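Local coordinates for protein catechol 1,2-dioxygenase (PDB 5TD3) that probably catalyses the intradiol ring opening of catechol by molecular oxygen, giving cis,cis-muconate, at residues A[74-79]-A[216-221]; A[124-129]-A[185-190]; A[229-234]-A[257-262]; A[274-279]-A[291-296]. All blocks are in the same frame, centred on the assembly; numbering follows the deposited sequence. Where two conformers were deposited one is given.

Contact 1. Residues A[74-79]-A[216-221]; sequences NKLGQD and QGATQQ
The carboxylate of D79 reaches from the C-terminal end of helix 63-78 to the first turn of helix 218-226, and the polar part of the contact centres on its OD2. On its anti side, 15° out of the carboxylate plane, D79 OD2 takes the backbone N-H of A218 at 2.9 Å; the bond is bent, 133° at the hydrogen. The syn lone pair of D79 OD2 receives NZ of K75, one helical turn back, in a 2.8 Å salt bridge. Two donors therefore fix the rotation of the carboxylate. The K75 chain is bent at chi2 (68°) and chi4, which brings NZ forward to D79 and also lets it make a weak bond to Q216 O at 3.3 Å. Water 1 carries the network from K75 NZ to OE1 of Q221; water 2 donates to D79 OD1 and, weakly, to Q216 O.

The apolar part is small. A218 CB sits 3.5 Å from L76 CA and 3.9 Å from CD1 of L76, with CG of K75 alongside at 4.0 Å. L76 also touches the bound phosphatidylethanolamine, and so does Q221. Beyond it, T219 OG1 bonds to E81.

G217 holds the N-cap position of helix 218-226, and D79 accepts a first-turn N-H from across the fold, joining the helical N-terminal region to the catalytic dioxygenase domain beside the lipid pocket.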
loop_
_atom_site.group_PDB
_atom_site.type_symbol
_atom_site.label_atom_id
_atom_site.label_comp_id
_atom_site.label_asym_id
_atom_site.label_seq_id
_atom_site.Cartn_x
_atom_site.Cartn_y
_atom_site.Cartn_z
ATOM N N ASN A 74 -5.532 -0.134 0.083
ATOM C CA ASN A 74 -6.302 -0.773 1.155
ATOM C C ASN A 74 -6.566 -2.241 0.837
ATOM O O ASN A 74 -6.357 -3.117 1.681
ATOM C CB ASN A 74 -7.624 -0.037 1.400
ATOM C CG ASN A 74 -7.467 1.134 2.355
ATOM O OD1 ASN A 74 -6.605 1.115 3.242
ATOM N ND2 ASN A 74 -8.286 2.172 2.169
ATOM N N LYS A 75 -7.022 -2.526 -0.384
ATOM C CA LYS A 75 -7.304 -3.906 -0.778
ATOM C C LYS A 75 -6.036 -4.746 -0.778
ATOM O O LYS A 75 -6.050 -5.905 -0.346
ATOM C CB LYS A 75 -7.955 -3.932 -2.171
ATOM C CG LYS A 75 -8.252 -5.332 -2.738
ATOM C CD LYS A 75 -9.349 -6.074 -1.956
ATOM C CE LYS A 75 -9.998 -7.220 -2.772
ATOM N NZ LYS A 75 -9.098 -7.914 -3.761
ATOM N N LEU A 76 -4.934 -4.181 -1.284
ATOM C CA LEU A 76 -3.674 -4.922 -1.351
ATOM C C LEU A 76 -3.253 -5.409 0.024
ATOM O O LEU A 76 -2.873 -6.574 0.190
ATOM C CB LEU A 76 -2.589 -4.043 -1.963
ATOM C CG LEU A 76 -1.187 -4.622 -2.096
ATOM C CD1 LEU A 76 -1.155 -5.718 -3.176
ATOM C CD2 LEU A 76 -0.275 -3.458 -2.448
ATOM N N GLY A 77 -3.301 -4.522 1.018
ATOM C CA GLY A 77 -2.906 -4.902 2.367
ATOM C C GLY A 77 -3.922 -5.800 3.044
ATOM O O GLY A 77 -3.555 -6.724 3.773
ATOM N N GLN A 78 -5.213 -5.537 2.828
ATOM C CA GLN A 78 -6.235 -6.448 3.339
ATOM C C GLN A 78 -6.014 -7.865 2.825
ATOM O O GLN A 78 -6.178 -8.840 3.576
ATOM C CB GLN A 78 -7.631 -5.955 2.945
ATOM C CG GLN A 78 -8.770 -6.803 3.493
ATOM C CD GLN A 78 -10.128 -6.371 2.958
ATOM O OE1 GLN A 78 -10.268 -6.022 1.783
ATOM N NE2 GLN A 78 -11.133 -6.383 3.825
ATOM N N ASP A 79 -5.630 -8.006 1.555
ATOM C CA ASP A 79 -5.320 -9.318 0.995
ATOM C C ASP A 79 -3.968 -9.855 1.447
ATOM O O ASP A 79 -3.647 -11.001 1.117
ATOM C CB ASP A 79 -5.327 -9.281 -0.538
ATOM C CG ASP A 79 -6.714 -9.107 -1.119
ATOM O OD1 ASP A 79 -7.711 -9.337 -0.392
ATOM O OD2 ASP A 79 -6.803 -8.749 -2.315
ATOM N N GLN A 216 -8.748 -13.776 -7.260
ATOM C CA GLN A 216 -9.557 -12.666 -6.771
ATOM C C GLN A 216 -8.748 -11.625 -6.008
ATOM O O GLN A 216 -9.327 -10.652 -5.511
ATOM C CB GLN A 216 -10.678 -13.190 -5.860
ATOM C CG GLN A 216 -11.452 -14.378 -6.401
ATOM C CD GLN A 216 -12.094 -14.096 -7.735
ATOM O OE1 GLN A 216 -12.306 -12.942 -8.103
ATOM N NE2 GLN A 216 -12.413 -15.154 -8.471
ATOM N N GLY A 217 -7.435 -11.809 -5.902
ATOM C CA GLY A 217 -6.606 -10.941 -5.096
ATOM C C GLY A 217 -6.195 -9.649 -5.792
ATOM O O GLY A 217 -6.326 -9.477 -7.008
ATOM N N ALA A 218 -5.676 -8.734 -4.969
ATOM C CA ALA A 218 -5.282 -7.411 -5.444
ATOM C C ALA A 218 -4.209 -7.481 -6.518
ATOM O O ALA A 218 -4.216 -6.676 -7.459
ATOM C CB ALA A 218 -4.777 -6.563 -4.280
ATOM N N THR A 219 -3.255 -8.410 -6.387
ATOM C CA THR A 219 -2.188 -8.476 -7.377
ATOM C C THR A 219 -2.758 -8.808 -8.751
ATOM O O THR A 219 -2.511 -8.086 -9.726
ATOM C CB THR A 219 -1.108 -9.478 -6.956
ATOM O OG1 THR A 219 -0.608 -9.130 -5.648
ATOM C CG2 THR A 219 0.053 -9.443 -7.950
ATOM N N GLN A 220 -3.600 -9.845 -8.833
ATOM C CA GLN A 220 -4.201 -10.177 -10.122
ATOM C C GLN A 220 -5.109 -9.068 -10.621
ATOM O O GLN A 220 -5.209 -8.853 -11.835
ATOM C CB GLN A 220 -4.996 -11.483 -10.049
ATOM C CG GLN A 220 -5.355 -12.052 -11.439
ATOM C CD GLN A 220 -4.113 -12.316 -12.273
ATOM O OE1 GLN A 220 -3.244 -13.085 -11.867
ATOM N NE2 GLN A 220 -4.020 -11.673 -13.446
ATOM N N GLN A 221 -5.787 -8.357 -9.713
ATOM C CA GLN A 221 -6.645 -7.257 -10.142
ATOM C C GLN A 221 -5.849 -6.215 -10.922
ATOM O O GLN A 221 -6.283 -5.754 -11.987
ATOM C CB GLN A 221 -7.328 -6.612 -8.941
ATOM C CG GLN A 221 -8.377 -5.582 -9.357
ATOM C CD GLN A 221 -8.489 -4.413 -8.396
ATOM O OE1 GLN A 221 -8.438 -4.589 -7.182
ATOM N NE2 GLN A 221 -8.634 -3.208 -8.942
HETATM O O HOH W 1 -8.954 -7.081 -6.151
HETATM O O HOH W 2 -9.230 -11.159 -2.206
#

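Contact 2. Residues A[124-129]-A[185-190]; sequences GAPVRD and RDFNLR
F187 lays its ring against the backbone of G124 and A125, and this is where the two segments pack closely. A125 CA stands over one face, 3.7 Å from the ring centroid and 23° off the normal, a CH-pi contact displaced toward the CD1 side, where A125 CB follows at 3.7 Å from F187 CD1. Farther out on that face G124 O comes within 3.3 Å of F187 CZ. The ring gets there because chi1 of -59° sets CG opposite the carbonyl carbon, while the positive phi of F187, in the type II turn R185-N188, turns its CB toward the 124-129 segment.

The rest is looser. P126 CD meets F187 CB at 3.9 Å and R190 O at 3.7 Å, and A125 CB lies 4.1 Å from R190 CB. The guanidinium of R190 leads away to S176 O and L120 O. G124 is exposed, and P126 only partly covered, so the contact lies at the surface, next to the point where strand 127-129 pairs with strand 190-194.

No hydrogen bond crosses between the segments. What joins them is dispersion and the weak pull of a polarised C-H on a pi cloud, so the fit depends on shape; the hydrogen bonds run within the turns or to other parts of the fold.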
loop_
_atom_site.group_PDB
_atom_site.type_symbol
_atom_site.label_atom_id
_atom_site.label_comp_id
_atom_site.label_asym_id
_atom_site.label_seq_id
_atom_site.Cartn_x
_atom_site.Cartn_y
_atom_site.Cartn_z
ATOM N N GLY A 124 11.710 -23.678 9.534
ATOM C CA GLY A 124 11.537 -24.822 10.411
ATOM C C GLY A 124 11.455 -26.198 9.765
ATOM O O GLY A 124 11.134 -27.168 10.459
ATOM N N ALA A 125 11.732 -26.315 8.469
ATOM C CA ALA A 125 11.590 -27.573 7.744
ATOM C C ALA A 125 12.611 -28.615 8.208
ATOM O O ALA A 125 13.658 -28.268 8.756
ATOM C CB ALA A 125 11.733 -27.331 6.247
ATOM N N PRO A 126 12.311 -29.907 8.023
ATOM C CA PRO A 126 13.233 -30.948 8.499
ATOM C C PRO A 126 14.557 -30.931 7.761
ATOM O O PRO A 126 14.613 -30.733 6.541
ATOM C CB PRO A 126 12.468 -32.250 8.244
ATOM C CG PRO A 126 11.488 -31.909 7.140
ATOM C CD PRO A 126 11.107 -30.477 7.387
ATOM N N VAL A 127 15.627 -31.062 8.543
ATOM C CA VAL A 127 17.008 -31.105 8.072
ATOM C C VAL A 127 17.509 -32.541 8.174
ATOM O O VAL A 127 17.343 -33.181 9.219
ATOM C CB VAL A 127 17.902 -30.164 8.896
ATOM C CG1 VAL A 127 19.341 -30.222 8.398
ATOM C CG2 VAL A 127 17.375 -28.750 8.845
ATOM N N ARG A 128 18.082 -33.059 7.090
ATOM C CA ARG A 128 18.709 -34.380 7.063
ATOM C C ARG A 128 20.139 -34.265 6.547
ATOM O O ARG A 128 20.509 -33.275 5.917
ATOM C CB ARG A 128 17.926 -35.393 6.208
ATOM C CG ARG A 128 16.450 -35.535 6.557
ATOM C CD ARG A 128 15.744 -36.489 5.598
ATOM N NE ARG A 128 14.444 -36.941 6.084
ATOM C CZ ARG A 128 13.307 -36.255 5.976
ATOM N NH1 ARG A 128 13.287 -35.064 5.383
ATOM N NH2 ARG A 128 12.173 -36.766 6.453
ATOM N N ASP A 129 20.964 -35.275 6.843
ATOM C CA ASP A 129 22.291 -35.349 6.237
ATOM C C ASP A 129 22.230 -35.954 4.838
ATOM O O ASP A 129 21.698 -37.054 4.650
ATOM C CB ASP A 129 23.252 -36.188 7.088
ATOM C CG ASP A 129 23.726 -35.475 8.333
ATOM O OD1 ASP A 129 23.605 -34.243 8.419
ATOM O OD2 ASP A 129 24.263 -36.164 9.224
ATOM N N ARG A 185 0.067 -31.088 4.591
ATOM C CA ARG A 185 0.541 -31.056 5.961
ATOM C C ARG A 185 1.757 -30.145 6.080
ATOM O O ARG A 185 2.371 -29.750 5.087
ATOM C CB ARG A 185 0.876 -32.461 6.455
ATOM C CG ARG A 185 2.178 -33.008 5.929
ATOM C CD ARG A 185 2.316 -34.468 6.325
ATOM N NE ARG A 185 1.358 -35.314 5.615
ATOM C CZ ARG A 185 1.256 -36.627 5.793
ATOM N NH1 ARG A 185 2.053 -37.236 6.661
ATOM N NH2 ARG A 185 0.365 -37.329 5.108
ATOM N N ASP A 186 2.111 -29.832 7.327
ATOM C CA ASP A 186 3.277 -29.004 7.609
ATOM C C ASP A 186 4.504 -29.521 6.867
ATOM O O ASP A 186 4.792 -30.723 6.874
ATOM C CB ASP A 186 3.550 -28.979 9.116
ATOM C CG ASP A 186 2.540 -28.129 9.895
ATOM O OD1 ASP A 186 1.767 -27.376 9.281
ATOM O OD2 ASP A 186 2.548 -28.200 11.138
ATOM N N PHE A 187 5.188 -28.598 6.190
ATOM C CA PHE A 187 6.459 -28.808 5.493
ATOM C C PHE A 187 6.362 -29.799 4.336
ATOM O O PHE A 187 7.385 -30.334 3.893
ATOM C CB PHE A 187 7.558 -29.212 6.480
ATOM C CG PHE A 187 7.779 -28.183 7.550
ATOM C CD1 PHE A 187 8.230 -26.911 7.217
ATOM C CD2 PHE A 187 7.498 -28.465 8.880
ATOM C CE1 PHE A 187 8.418 -25.948 8.198
ATOM C CE2 PHE A 187 7.682 -27.506 9.864
ATOM C CZ PHE A 187 8.138 -26.247 9.522
ATOM N N ASN A 188 5.165 -30.049 3.799
ATOM C CA ASN A 188 5.103 -30.802 2.553
ATOM C C ASN A 188 5.905 -30.075 1.484
ATOM O O ASN A 188 5.751 -28.869 1.295
ATOM C CB ASN A 188 3.667 -30.984 2.078
ATOM C CG ASN A 188 3.574 -31.942 0.913
ATOM O OD1 ASN A 188 4.187 -33.001 0.934
ATOM N ND2 ASN A 188 2.821 -31.577 -0.107
ATOM N N LEU A 189 6.777 -30.821 0.801
ATOM C CA LEU A 189 7.621 -30.297 -0.275
ATOM C C LEU A 189 8.568 -29.206 0.230
ATOM O O LEU A 189 8.945 -28.292 -0.513
ATOM C CB LEU A 189 6.773 -29.798 -1.455
ATOM C CG LEU A 189 5.727 -30.832 -1.882
ATOM C CD1 LEU A 189 4.838 -30.229 -2.956
ATOM C CD2 LEU A 189 6.373 -32.130 -2.369
ATOM N N ARG A 190 8.985 -29.306 1.493
ATOM C CA ARG A 190 9.945 -28.376 2.076
ATOM C C ARG A 190 10.958 -29.176 2.882
ATOM O O ARG A 190 10.576 -30.000 3.712
ATOM C CB ARG A 190 9.253 -27.354 2.992
ATOM C CG ARG A 190 8.183 -26.505 2.301
ATOM C CD ARG A 190 7.494 -25.581 3.282
ATOM N NE ARG A 190 6.473 -24.758 2.621
ATOM C CZ ARG A 190 6.713 -23.590 2.024
ATOM N NH1 ARG A 190 7.938 -23.075 1.991
ATOM N NH2 ARG A 190 5.712 -22.929 1.441
#

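Contact 3. Residues A[229-234]-A[257-262]; sequences HGNRPA and DPLIWD
The imidazole of H229 meets D262 at its NE2 edge, with the ring and carboxylate planes 81° apart. NE2 gives a weak, bent bond to D262 OD2 at 3.1 Å (131° at the hydrogen), and D262 O lies near the ring plane at the same edge. At the other nitrogen, H229 ND1 accepts the N-H of N231 almost exactly in plane, 2.9 Å away. Chi1 of 72° folds the ring in between the backbone N and the carbonyl carbon, within reach of that N-H. CD2 of L259 approaches the ring obliquely at 4.2 Å from H229 NE2.

The second flat group, the D257 carboxylate, is gripped at both oxygens. OD1 uses its anti lone pair to take the N-H of L259, closing an Asx turn, while D257 OD2 receives the N-H of A234 from well above the carboxylate plane, at 2.9 Å and almost straight. Between the two polar ends runs an apolar patch. The P233 ring packs on the turn, its CG 3.6 Å from L259 O and its CB 4.0 Å from L259 CB, and the CD1 branch of L259 touches N231 CB at 3.5 Å.

R232 turns away from the 257-262 segment toward the zinc side, where its guanidinium forms a salt bridge with D263. H229 N, meanwhile, bonds to N30 of the second subunit.

ND1 accepting from N231 is consistent with a neutral H229 ring that carries its proton on NE2, though the NE2 bond is weak; the bonds at D257 would favour its ionised form. Polar links at both ends, with proline and leucine between them, thus fix the segment leading into strand 235-241.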
loop_
_atom_site.group_PDB
_atom_site.type_symbol
_atom_site.label_atom_id
_atom_site.label_comp_id
_atom_site.label_asym_id
_atom_site.label_seq_id
_atom_site.Cartn_x
_atom_site.Cartn_y
_atom_site.Cartn_z
ATOM N N HIS A 229 -0.789 -11.459 -17.350
ATOM C CA HIS A 229 -1.119 -12.672 -16.619
ATOM C C HIS A 229 -0.340 -12.720 -15.306
ATOM O O HIS A 229 0.679 -12.043 -15.130
ATOM C CB HIS A 229 -0.803 -13.918 -17.457
ATOM C CG HIS A 229 0.666 -14.200 -17.602
ATOM N ND1 HIS A 229 1.409 -14.795 -16.607
ATOM C CD2 HIS A 229 1.526 -13.972 -18.626
ATOM C CE1 HIS A 229 2.660 -14.927 -17.006
ATOM N NE2 HIS A 229 2.759 -14.431 -18.229
ATOM N N GLY A 230 -0.812 -13.562 -14.389
ATOM C CA GLY A 230 -0.169 -13.663 -13.089
ATOM C C GLY A 230 0.446 -15.012 -12.794
ATOM O O GLY A 230 0.420 -15.479 -11.646
ATOM N N ASN A 231 1.059 -15.620 -13.806
ATOM C CA ASN A 231 1.541 -16.993 -13.708
ATOM C C ASN A 231 3.064 -17.072 -13.675
ATOM O O ASN A 231 3.767 -16.240 -14.260
ATOM C CB ASN A 231 1.032 -17.823 -14.885
ATOM C CG ASN A 231 -0.473 -17.925 -14.903
ATOM O OD1 ASN A 231 -1.092 -18.212 -13.882
ATOM N ND2 ASN A 231 -1.074 -17.664 -16.058
ATOM N N ARG A 232 3.565 -18.107 -12.996
ATOM C CA ARG A 232 4.974 -18.465 -12.991
ATOM C C ARG A 232 5.167 -19.830 -13.641
ATOM O O ARG A 232 4.308 -20.705 -13.501
ATOM C CB ARG A 232 5.530 -18.536 -11.564
ATOM C CG ARG A 232 5.265 -17.302 -10.734
ATOM C CD ARG A 232 6.284 -17.142 -9.637
ATOM N NE ARG A 232 7.604 -16.891 -10.175
ATOM C CZ ARG A 232 8.727 -17.124 -9.517
ATOM N NH1 ARG A 232 8.691 -17.613 -8.283
ATOM N NH2 ARG A 232 9.882 -16.858 -10.093
ATOM N N PRO A 233 6.288 -20.050 -14.327
ATOM C CA PRO A 233 6.628 -21.406 -14.765
ATOM C C PRO A 233 6.944 -22.275 -13.554
ATOM O O PRO A 233 7.206 -21.776 -12.455
ATOM C CB PRO A 233 7.872 -21.193 -15.637
ATOM C CG PRO A 233 8.520 -19.955 -15.022
ATOM C CD PRO A 233 7.354 -19.079 -14.656
ATOM N N ALA A 234 6.909 -23.593 -13.757
ATOM C CA ALA A 234 7.300 -24.496 -12.680
ATOM C C ALA A 234 8.750 -24.240 -12.284
ATOM O O ALA A 234 9.618 -24.030 -13.139
ATOM C CB ALA A 234 7.114 -25.958 -13.095
ATOM N N ASP A 257 9.046 -25.708 -19.668
ATOM C CA ASP A 257 7.799 -25.063 -19.278
ATOM C C ASP A 257 7.503 -23.935 -20.262
ATOM O O ASP A 257 8.395 -23.127 -20.553
ATOM C CB ASP A 257 7.881 -24.505 -17.855
ATOM C CG ASP A 257 6.517 -24.125 -17.304
ATOM O OD1 ASP A 257 5.877 -23.220 -17.885
ATOM O OD2 ASP A 257 6.074 -24.729 -16.297
ATOM N N PRO A 258 6.290 -23.860 -20.817
ATOM C CA PRO A 258 6.005 -22.811 -21.815
ATOM C C PRO A 258 6.102 -21.394 -21.267
ATOM O O PRO A 258 6.310 -20.458 -22.050
ATOM C CB PRO A 258 4.575 -23.138 -22.273
ATOM C CG PRO A 258 4.340 -24.560 -21.856
ATOM C CD PRO A 258 5.151 -24.771 -20.624
ATOM N N LEU A 259 5.960 -21.203 -19.959
ATOM C CA LEU A 259 6.053 -19.890 -19.335
ATOM C C LEU A 259 7.462 -19.546 -18.890
ATOM O O LEU A 259 7.651 -18.554 -18.176
ATOM C CB LEU A 259 5.118 -19.818 -18.125
ATOM C CG LEU A 259 3.618 -19.791 -18.393
ATOM C CD1 LEU A 259 2.891 -19.854 -17.066
ATOM C CD2 LEU A 259 3.241 -18.529 -19.141
ATOM N N ILE A 260 8.454 -20.336 -19.300
ATOM C CA ILE A 260 9.781 -20.245 -18.700
ATOM C C ILE A 260 10.412 -18.877 -18.928
ATOM O O ILE A 260 11.117 -18.363 -18.050
ATOM C CB ILE A 260 10.662 -21.391 -19.238
ATOM C CG1 ILE A 260 11.905 -21.593 -18.372
ATOM C CG2 ILE A 260 10.990 -21.194 -20.720
ATOM C CD1 ILE A 260 12.508 -22.989 -18.507
ATOM N N TRP A 261 10.141 -18.240 -20.068
ATOM C CA TRP A 261 10.636 -16.892 -20.307
ATOM C C TRP A 261 9.507 -15.868 -20.265
ATOM O O TRP A 261 9.587 -14.807 -20.891
ATOM C CB TRP A 261 11.387 -16.827 -21.635
ATOM C CG TRP A 261 12.757 -17.418 -21.517
ATOM C CD1 TRP A 261 13.193 -18.591 -22.065
ATOM C CD2 TRP A 261 13.850 -16.905 -20.745
ATOM N NE1 TRP A 261 14.502 -18.821 -21.708
ATOM C CE2 TRP A 261 14.929 -17.802 -20.897
ATOM C CE3 TRP A 261 14.028 -15.766 -19.949
ATOM C CZ2 TRP A 261 16.166 -17.596 -20.286
ATOM C CZ3 TRP A 261 15.259 -15.562 -19.343
ATOM C CH2 TRP A 261 16.310 -16.473 -19.515
ATOM N N ASP A 262 8.450 -16.180 -19.520
ATOM C CA ASP A 262 7.281 -15.319 -19.405
ATOM C C ASP A 262 6.761 -15.336 -17.976
ATOM O O ASP A 262 5.552 -15.312 -17.727
ATOM C CB ASP A 262 6.196 -15.739 -20.388
ATOM C CG ASP A 262 5.145 -14.683 -20.563
ATOM O OD1 ASP A 262 5.441 -13.500 -20.283
ATOM O OD2 ASP A 262 4.021 -15.037 -20.967
#

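Contact 4. Residues A[274-279]-A[291-296]; sequences PPVTTK and AYQDIT
Strands 276-279 and 292-300 form an antiparallel pair at the margin of a five-stranded mixed sheet, 276-279 being the outermost strand within this chain. Two hydrogen-bonded pairs hold it. T277 and D294 exchange bonds, T277 N to D294 O lying in the carbonyl plane and D294 N to T277 O running 2.8 Å. K279 and Y292 do the same, and K279 N to Y292 O is nearly straight, 172° at the hydrogen.

On the face carrying K279, Y292 and D294, the extended lysine runs across the tyrosine. K279 CB sits over the Y292 ring, 4.0 Å from the centroid in a CH-pi contact, and CD passes 3.5 Å from OH. With the chain straight beyond CG, NZ arrives above the D294 carboxylate plane and forms a salt bridge with OD2 at 3.1 Å. D294 OD2 also bonds to H148, so the lysine is its second partner. Chi1 of 66° swings the Y292 ring beneath the lysine.

The other face carries T278, Q293, V276 and I295. T278 OG1 donates to Q293 OE1 at 3.0 Å, the V276 and Q293 side chains cross at about a right angle, with V276 CG1 against the amide, and V276 CG2 meets I295 CD1 at 3.7 Å. Farther along, P274 CG presses on I295 CG2 at 3.5 Å, a tight carbon pair.

The two strands are the 276-279 end of one of the two five-stranded mixed sheets of the intradiol dioxygenase domain, antiparallel here and parallel where 292-300 meets 144-152.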
loop_
_atom_site.group_PDB
_atom_site.type_symbol
_atom_site.label_atom_id
_atom_site.label_comp_id
_atom_site.label_asym_id
_atom_site.label_seq_id
_atom_site.Cartn_x
_atom_site.Cartn_y
_atom_site.Cartn_z
ATOM N N PRO A 274 18.477 -26.234 -15.598
ATOM C CA PRO A 274 19.264 -27.450 -15.819
ATOM C C PRO A 274 18.491 -28.452 -16.657
ATOM O O PRO A 274 17.250 -28.502 -16.603
ATOM C CB PRO A 274 19.500 -27.982 -14.394
ATOM C CG PRO A 274 18.331 -27.476 -13.635
ATOM C CD PRO A 274 18.006 -26.123 -14.207
ATOM N N PRO A 275 19.183 -29.291 -17.423
ATOM C CA PRO A 275 18.475 -30.299 -18.222
ATOM C C PRO A 275 17.744 -31.300 -17.339
ATOM O O PRO A 275 18.200 -31.661 -16.251
ATOM C CB PRO A 275 19.593 -30.964 -19.038
ATOM C CG PRO A 275 20.880 -30.586 -18.363
ATOM C CD PRO A 275 20.630 -29.259 -17.685
ATOM N N VAL A 276 16.582 -31.733 -17.813
ATOM C CA VAL A 276 15.789 -32.756 -17.145
ATOM C C VAL A 276 15.876 -34.027 -17.974
ATOM O O VAL A 276 15.720 -33.989 -19.202
ATOM C CB VAL A 276 14.328 -32.322 -16.965
ATOM C CG1 VAL A 276 13.583 -33.385 -16.183
ATOM C CG2 VAL A 276 14.260 -30.966 -16.254
ATOM N N THR A 277 16.154 -35.146 -17.311
ATOM C CA THR A 277 16.279 -36.428 -17.989
ATOM C C THR A 277 15.408 -37.462 -17.293
ATOM O O THR A 277 15.364 -37.525 -16.060
ATOM C CB THR A 277 17.748 -36.897 -18.029
ATOM O OG1 THR A 277 18.257 -37.018 -16.695
ATOM C CG2 THR A 277 18.605 -35.908 -18.790
ATOM N N THR A 278 14.734 -38.290 -18.089
ATOM C CA THR A 278 13.947 -39.386 -17.542
ATOM C C THR A 278 14.861 -40.581 -17.302
ATOM O O THR A 278 15.621 -40.980 -18.188
ATOM C CB THR A 278 12.808 -39.767 -18.491
ATOM O OG1 THR A 278 11.977 -38.621 -18.741
ATOM C CG2 THR A 278 11.963 -40.903 -17.900
ATOM N N LYS A 279 14.771 -41.155 -16.106
ATOM C CA LYS A 279 15.591 -42.285 -15.702
ATOM C C LYS A 279 14.694 -43.398 -15.182
ATOM O O LYS A 279 13.515 -43.189 -14.895
ATOM C CB LYS A 279 16.608 -41.885 -14.620
ATOM C CG LYS A 279 17.647 -40.866 -15.080
ATOM C CD LYS A 279 18.778 -40.721 -14.063
ATOM C CE LYS A 279 19.901 -39.849 -14.613
ATOM N NZ LYS A 279 21.015 -39.639 -13.638
ATOM N N ALA A 291 9.986 -45.153 -13.324
ATOM C CA ALA A 291 10.406 -44.000 -14.101
ATOM C C ALA A 291 10.293 -42.736 -13.257
ATOM O O ALA A 291 9.283 -42.525 -12.581
ATOM C CB ALA A 291 9.549 -43.865 -15.359
ATOM N N TYR A 292 11.330 -41.903 -13.301
ATOM C CA TYR A 292 11.322 -40.637 -12.585
ATOM C C TYR A 292 12.087 -39.606 -13.404
ATOM O O TYR A 292 12.765 -39.934 -14.382
ATOM C CB TYR A 292 11.911 -40.780 -11.177
ATOM C CG TYR A 292 13.385 -41.113 -11.152
ATOM C CD1 TYR A 292 13.822 -42.429 -11.191
ATOM C CD2 TYR A 292 14.338 -40.107 -11.095
ATOM C CE1 TYR A 292 15.173 -42.733 -11.169
ATOM C CE2 TYR A 292 15.685 -40.398 -11.076
ATOM C CZ TYR A 292 16.095 -41.713 -11.111
ATOM O OH TYR A 292 17.437 -42.000 -11.094
ATOM N N GLN A 293 11.955 -38.348 -13.003
ATOM C CA GLN A 293 12.674 -37.247 -13.626
ATOM C C GLN A 293 13.873 -36.896 -12.767
ATOM O O GLN A 293 13.759 -36.791 -11.546
ATOM C CB GLN A 293 11.783 -36.013 -13.774
ATOM C CG GLN A 293 10.524 -36.237 -14.573
ATOM C CD GLN A 293 10.696 -35.857 -16.018
ATOM O OE1 GLN A 293 11.461 -36.486 -16.746
ATOM N NE2 GLN A 293 9.989 -34.817 -16.447
ATOM N N ASP A 294 15.015 -36.681 -13.404
ATOM C CA ASP A 294 16.254 -36.455 -12.681
ATOM C C ASP A 294 16.875 -35.145 -13.131
ATOM O O ASP A 294 16.945 -34.853 -14.332
ATOM C CB ASP A 294 17.234 -37.605 -12.893
ATOM C CG ASP A 294 18.413 -37.547 -11.944
ATOM O OD1 ASP A 294 18.229 -37.848 -10.746
ATOM O OD2 ASP A 294 19.533 -37.250 -12.403
ATOM N N ILE A 295 17.320 -34.359 -12.157
ATOM C CA ILE A 295 17.921 -33.059 -12.411
ATOM C C ILE A 295 19.219 -32.963 -11.630
ATOM O O ILE A 295 19.213 -33.051 -10.397
ATOM C CB ILE A 295 16.987 -31.907 -12.018
ATOM C CG1 ILE A 295 15.722 -31.940 -12.880
ATOM C CG2 ILE A 295 17.730 -30.588 -12.151
ATOM C CD1 ILE A 295 14.741 -30.836 -12.566
ATOM N N THR A 296 20.324 -32.777 -12.340
ATOM C CA THR A 296 21.592 -32.450 -11.713
ATOM C C THR A 296 21.718 -30.934 -11.655
ATOM O O THR A 296 21.582 -30.257 -12.679
ATOM C CB THR A 296 22.762 -33.055 -12.492
ATOM O OG1 THR A 296 22.565 -34.470 -12.658
ATOM C CG2 THR A 296 24.067 -32.816 -11.748
HETATM O O HOH W 3 20.400 -31.822 -15.102
HETATM O O HOH W 4 19.166 -34.068 -16.354
#

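In the fold
Contact 1 lies at the junction of the N-terminal helices and the dioxygenase domain; contacts 2, 3 and 4 all belong to the latter. Contact 1 and contact 3 touch, Q220 OE1 lying 3.4 Å from G230 CA, and both meet the second subunit. Contact 3 comes nearest the metal: the R232 side chain is about 4 Å from the zinc held by Y175, H235 and H237, against about 8 Å for R190 of contact 2 and about 14 Å for T219 of contact 1. Contact 4 is about 7 Å from contact 3 and about 13 Å from contact 2 between nearest atoms. The bound lipid touches contact 1, through L76 and Q221.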